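Local coordinates for protein Esterase/lipase (Uncultured bacterium, PDB 3K6K) that probably hydrolyses carboxylic ester bonds as a hormone-sensitive-lipase-like esterase of the alpha/beta hydrolase fold, at residues A[187-190]-A[191-195]; A[258-261]-A[262-266]. All coordinates share one frame; numbering follows the deposited sequence.

Interaction 1 (A[187-190]-A[191-195]). With SO4 (sulfate ion), chain F.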
loop_
_atom_site.group_PDB
_atom_site.type_symbol
_atom_site.label_atom_id
_atom_site.label_comp_id
_atom_site.label_asym_id
_atom_site.label_seq_id
_atom_site.Cartn_x
_atom_site.Cartn_y
_atom_site.Cartn_z
ATOM N N PHE A 187 -15.117 1.704 -1.695
ATOM C CA PHE A 187 -15.999 0.751 -2.425
ATOM C C PHE A 187 -15.877 1.125 -3.890
ATOM O O PHE A 187 -16.397 2.151 -4.313
ATOM C CB PHE A 187 -17.441 0.910 -1.932
ATOM C CG PHE A 187 -18.440 -0.090 -2.530
ATOM C CD1 PHE A 187 -19.791 0.195 -2.510
ATOM C CD2 PHE A 187 -18.023 -1.332 -3.043
ATOM C CE1 PHE A 187 -20.700 -0.678 -3.019
ATOM C CE2 PHE A 187 -18.924 -2.226 -3.514
ATOM C CZ PHE A 187 -20.281 -1.911 -3.497
ATOM N N VAL A 188 -15.141 0.328 -4.659
ATOM C CA VAL A 188 -14.770 0.765 -5.973
ATOM C C VAL A 188 -14.980 -0.272 -7.042
ATOM O O VAL A 188 -14.619 -0.040 -8.199
ATOM C CB VAL A 188 -13.316 1.273 -6.024
ATOM C CG1 VAL A 188 -13.257 2.669 -5.496
ATOM C CG2 VAL A 188 -12.366 0.335 -5.281
ATOM N N ASP A 189 -15.549 -1.412 -6.675
ATOM C CA ASP A 189 -15.886 -2.421 -7.670
ATOM C C ASP A 189 -17.263 -3.002 -7.415
ATOM O O ASP A 189 -17.368 -4.009 -6.734
ATOM C CB ASP A 189 -14.892 -3.552 -7.638
ATOM C CG ASP A 189 -15.039 -4.493 -8.834
ATOM O OD1 ASP A 189 -14.149 -5.327 -9.058
ATOM O OD2 ASP A 189 -16.052 -4.403 -9.556
ATOM N N LEU A 190 -18.315 -2.382 -7.967
ATOM C CA LEU A 190 -19.687 -2.872 -7.770
ATOM C C LEU A 190 -20.001 -4.189 -8.435
ATOM O O LEU A 190 -21.133 -4.698 -8.314
ATOM C CB LEU A 190 -20.717 -1.828 -8.148
ATOM C CG LEU A 190 -20.908 -0.951 -6.904
ATOM C CD1 LEU A 190 -19.620 -0.152 -6.579
ATOM C CD2 LEU A 190 -22.096 -0.004 -7.132
ATOM N N THR A 191 -19.006 -4.789 -9.085
ATOM C CA THR A 191 -19.153 -6.190 -9.493
ATOM C C THR A 191 -19.013 -7.184 -8.366
ATOM O O THR A 191 -19.455 -8.311 -8.504
ATOM C CB THR A 191 -18.223 -6.633 -10.672
ATOM O OG1 THR A 191 -16.911 -6.907 -10.183
ATOM C CG2 THR A 191 -18.154 -5.598 -11.815
ATOM N N LEU A 192 -18.337 -6.826 -7.271
ATOM C CA LEU A 192 -18.229 -7.722 -6.106
ATOM C C LEU A 192 -17.806 -9.173 -6.410
ATOM O O LEU A 192 -18.576 -10.091 -6.143
ATOM C CB LEU A 192 -19.554 -7.735 -5.317
ATOM C CG LEU A 192 -20.189 -6.371 -4.911
ATOM C CD1 LEU A 192 -21.630 -6.549 -4.547
ATOM C CD2 LEU A 192 -19.490 -5.758 -3.717
ATOM N N SER A 193 -16.561 -9.390 -6.858
ATOM C CA SER A 193 -16.191 -10.623 -7.595
ATOM C C SER A 193 -14.775 -11.074 -7.316
ATOM O O SER A 193 -14.378 -12.208 -7.665
ATOM C CB SER A 193 -16.507 -10.448 -9.082
ATOM O OG SER A 193 -15.705 -9.433 -9.668
ATOM N N ARG A 194 -14.019 -10.172 -6.689
ATOM C CA ARG A 194 -12.576 -10.241 -6.469
ATOM C C ARG A 194 -12.282 -11.120 -5.231
ATOM O O ARG A 194 -13.221 -11.590 -4.562
ATOM C CB ARG A 194 -12.043 -8.780 -6.370
ATOM C CG ARG A 194 -11.876 -8.237 -7.785
ATOM C CD ARG A 194 -11.554 -6.772 -8.066
ATOM N NE ARG A 194 -10.523 -6.900 -9.058
ATOM C CZ ARG A 194 -10.674 -6.883 -10.377
ATOM N NH1 ARG A 194 -11.808 -6.582 -10.977
ATOM N NH2 ARG A 194 -9.616 -7.122 -11.102
ATOM N N TRP A 195 -11.010 -11.346 -4.921
ATOM C CA TRP A 195 -10.636 -12.352 -3.943
ATOM C C TRP A 195 -11.237 -12.156 -2.523
ATOM O O TRP A 195 -11.784 -13.126 -1.943
ATOM C CB TRP A 195 -9.120 -12.470 -3.896
ATOM C CG TRP A 195 -8.601 -13.478 -2.924
ATOM C CD1 TRP A 195 -8.338 -14.796 -3.202
ATOM C CD2 TRP A 195 -8.297 -13.305 -1.492
ATOM N NE1 TRP A 195 -7.866 -15.433 -2.066
ATOM C CE2 TRP A 195 -7.828 -14.550 -1.011
ATOM C CE3 TRP A 195 -8.321 -12.221 -0.610
ATOM C CZ2 TRP A 195 -7.433 -14.758 0.331
ATOM C CZ3 TRP A 195 -7.920 -12.427 0.727
ATOM C CH2 TRP A 195 -7.501 -13.695 1.188
HETATM S S SO4 F . -9.883 -7.275 -14.800
HETATM O O1 SO4 F . -9.894 -8.210 -13.670
HETATM O O2 SO4 F . -8.820 -7.714 -15.733
HETATM O O3 SO4 F . -11.224 -7.177 -15.400
HETATM O O4 SO4 F . -9.572 -5.910 -14.401
#

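Interaction 2 (A[258-261]-A[262-266]). With SO4 (sulfate ion), chain I; SO4 (sulfate ion), chain F.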
loop_
_atom_site.group_PDB
_atom_site.type_symbol
_atom_site.label_atom_id
_atom_site.label_comp_id
_atom_site.label_asym_id
_atom_site.label_seq_id
_atom_site.Cartn_x
_atom_site.Cartn_y
_atom_site.Cartn_z
ATOM N N THR A 258 -6.583 -3.053 -2.627
ATOM C CA THR A 258 -5.395 -3.558 -3.266
ATOM C C THR A 258 -5.548 -3.410 -4.786
ATOM O O THR A 258 -4.569 -3.097 -5.516
ATOM C CB THR A 258 -5.135 -5.057 -2.931
ATOM O OG1 THR A 258 -6.226 -5.811 -3.441
ATOM C CG2 THR A 258 -5.161 -5.288 -1.583
ATOM N N THR A 259 -6.756 -3.634 -5.298
ATOM C CA THR A 259 -6.954 -3.533 -6.769
ATOM C C THR A 259 -6.908 -2.139 -7.333
ATOM O O THR A 259 -6.278 -1.906 -8.384
ATOM C CB THR A 259 -8.208 -4.223 -7.283
ATOM O OG1 THR A 259 -8.168 -5.583 -6.888
ATOM C CG2 THR A 259 -8.236 -4.215 -8.862
ATOM N N LEU A 260 -7.572 -1.213 -6.674
ATOM C CA LEU A 260 -7.361 0.175 -7.017
ATOM C C LEU A 260 -5.890 0.598 -6.933
ATOM O O LEU A 260 -5.426 1.482 -7.691
ATOM C CB LEU A 260 -8.144 1.057 -6.071
ATOM C CG LEU A 260 -8.732 2.449 -6.409
ATOM C CD1 LEU A 260 -8.374 3.481 -5.307
ATOM C CD2 LEU A 260 -8.620 2.988 -7.859
ATOM N N ALA A 261 -5.166 0.054 -5.974
ATOM C CA ALA A 261 -3.737 0.387 -5.869
ATOM C C ALA A 261 -3.031 -0.205 -7.114
ATOM O O ALA A 261 -2.259 0.477 -7.771
ATOM C CB ALA A 261 -3.133 -0.145 -4.539
ATOM N N GLU A 262 -3.312 -1.472 -7.439
ATOM C CA GLU A 262 -2.726 -2.060 -8.621
ATOM C C GLU A 262 -2.867 -1.113 -9.833
ATOM O O GLU A 262 -1.845 -0.670 -10.451
ATOM C CB GLU A 262 -3.378 -3.413 -8.934
ATOM C CG GLU A 262 -2.674 -4.204 -10.008
ATOM C CD GLU A 262 -3.231 -5.560 -10.090
ATOM O OE1 GLU A 262 -2.669 -6.483 -9.517
ATOM O OE2 GLU A 262 -4.313 -5.709 -10.659
ATOM N N ARG A 263 -4.112 -0.735 -10.110
ATOM C CA ARG A 263 -4.464 -0.097 -11.335
ATOM C C ARG A 263 -4.134 1.385 -11.272
ATOM O O ARG A 263 -3.674 2.020 -12.259
ATOM C CB ARG A 263 -5.950 -0.329 -11.685
ATOM C CG ARG A 263 -6.381 -1.850 -11.678
ATOM C CD ARG A 263 -5.458 -2.743 -12.584
ATOM N NE ARG A 263 -5.886 -4.155 -12.550
ATOM C CZ ARG A 263 -6.920 -4.656 -13.238
ATOM N NH1 ARG A 263 -7.621 -3.864 -14.046
ATOM N NH2 ARG A 263 -7.262 -5.945 -13.117
ATOM N N ALA A 264 -4.340 1.978 -10.128
ATOM C CA ALA A 264 -3.964 3.385 -10.080
ATOM C C ALA A 264 -2.398 3.495 -10.257
ATOM O O ALA A 264 -1.900 4.352 -11.008
ATOM C CB ALA A 264 -4.476 4.023 -8.879
ATOM N N GLY A 265 -1.642 2.589 -9.648
ATOM C CA GLY A 265 -0.179 2.690 -9.688
ATOM C C GLY A 265 0.290 2.492 -11.111
ATOM O O GLY A 265 1.153 3.217 -11.561
ATOM N N ALA A 266 -0.349 1.568 -11.832
ATOM C CA ALA A 266 0.048 1.212 -13.203
ATOM C C ALA A 266 -0.334 2.306 -14.179
ATOM O O ALA A 266 0.242 2.384 -15.277
ATOM C CB ALA A 266 -0.612 -0.135 -13.646
HETATM S S SO4 I . -5.218 -7.868 -6.173
HETATM O O1 SO4 I . -6.091 -7.742 -5.002
HETATM O O2 SO4 I . -4.751 -9.259 -6.245
HETATM O O3 SO4 I . -5.982 -7.442 -7.368
HETATM O O4 SO4 I . -4.004 -7.060 -6.076
HETATM S S SO4 F . -9.883 -7.275 -14.800
HETATM O O1 SO4 F . -9.894 -8.210 -13.670
HETATM O O2 SO4 F . -8.820 -7.714 -15.733
HETATM O O3 SO4 F . -11.224 -7.177 -15.400
HETATM O O4 SO4 F . -9.572 -5.910 -14.401
#

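Interaction 1 (A[187-190]-A[191-195])
Asp-189 OD2 accepts two hydrogen bonds from Thr-191: one from OG1 at 2.7 Å and one from the backbone N at 3.0 Å. Both donors approach from the same face, above the carboxylate plane, and the N-H bond makes an Asx turn. It is superimposed on a type I beta turn from Asp-189 to Leu-192, which Leu-192 N closes on Asp-189 O at 3.0 Å. Aspartate suits the first position because its short side chain, with CG anti to the backbone N (chi1 -169°), can fold back over the turn. Threonine adds a hydroxyl beside its own N-H, and Ser-193 OG donates to that hydroxyl in turn, 2.8 Å from Thr-191 OG1. The other carboxylate oxygen serves a charge. Arg-194 NH1 meets Asp-189 OD1 nearly head-on at 3.3 Å, close to the guanidinium plane, in a long salt bridge whose two flat groups lie 41° apart. The same guanidinium uses NH2 to hold a sulfate ion, probably from the crystallisation liquor.

Apolar contacts form beside the polar turn. Leu-190 CD1 sits over the centre of the Phe-187 ring, 3.6 Å above its plane. The backbone of Phe-187 bonds to Ser-157, the probable nucleophile, so this loop after strand 180-184 runs beside the probable active site. Asp-256 OD1 accepts from both Val-188 N and Asp-189 N, fixing the loop to helix 254-266. At the ring edge, where the two side chains cross at about a right angle, Leu-192 CD2 lies 3.6 Å from Phe-187 CE2.

Interaction 2 (A[258-261]-A[262-266])
Thr-259 and Arg-263, one helical turn apart, lie side by side and point the same way, with Thr-259 CG2 4.1 Å from Arg-263 CG. One torsion sorts both branches of the threonine. Its methyl stands anti to the backbone N, against the arginine chain, while OG1 stands anti to the carbonyl carbon (chi1 -57°) and bonds back to Ser-255 O. An oxygen of one sulfate ion also lies within reach of this hydroxyl, leaving its proton's choice open. Arg-263 bends at chi2 (-53°) before running straight through chi3, and this kink carries the guanidinium back beside its neighbour Glu-262. There NE donates to Glu-262 OE2 at 2.9 Å, almost in the guanidinium plane and on the anti lone pair of that oxygen, with a nearly straight N-H...O angle of 169°. The NH1/NH2 end is given to another sulfate ion: NH1 and NH2 both reach its O4, with Arg-263 NH1 2.8 Å from that oxygen. Held at NE and at the NH1/NH2 end, the guanidinium probably has little freedom to rotate.

Glu-262 is extended beyond CG, and its second oxygen, OE1, is bonded by Ser-255 OG of the second subunit. Arg-263 also makes a cation-pi contact with Trp-195 of that subunit, so this polar face belongs to the dimer interface. Leu-260 turns elsewhere, its side chain touching Met-243 and Ile-245, with CD2 4.4 Å from Ala-264 CB. Alanine at 261 and 264 is small enough for the helix to approach Val-271. The backbone ladder, from Glu-262 N to Thr-258 O (2.8 Å) through Gly-265 N to Ala-261 O (2.9 Å), is that of a regular alpha helix, here the connection of the beta-alpha-beta crossover between parallel strands 243-248 and 271-276.

Overall arrangement
Interaction 1 shapes an irregular loop after strand 180-184, whereas interaction 2 lies within the helix of a later beta-alpha-beta unit and is more fully buried. In the loop, side-chain oxygens do much of the work of holding the backbone; in the helix the main chain bonds itself, leaving side chains to divide between the sheet and the second subunit. The two regions, with centres 13 Å apart, meet through their arginines: Arg-194 and Arg-263 converge on one sulfate, whose negative charge probably offsets their like charges. Arg-194 also packs against Thr-259. Trp-195 and Glu-262 carry both regions into the dimer interface.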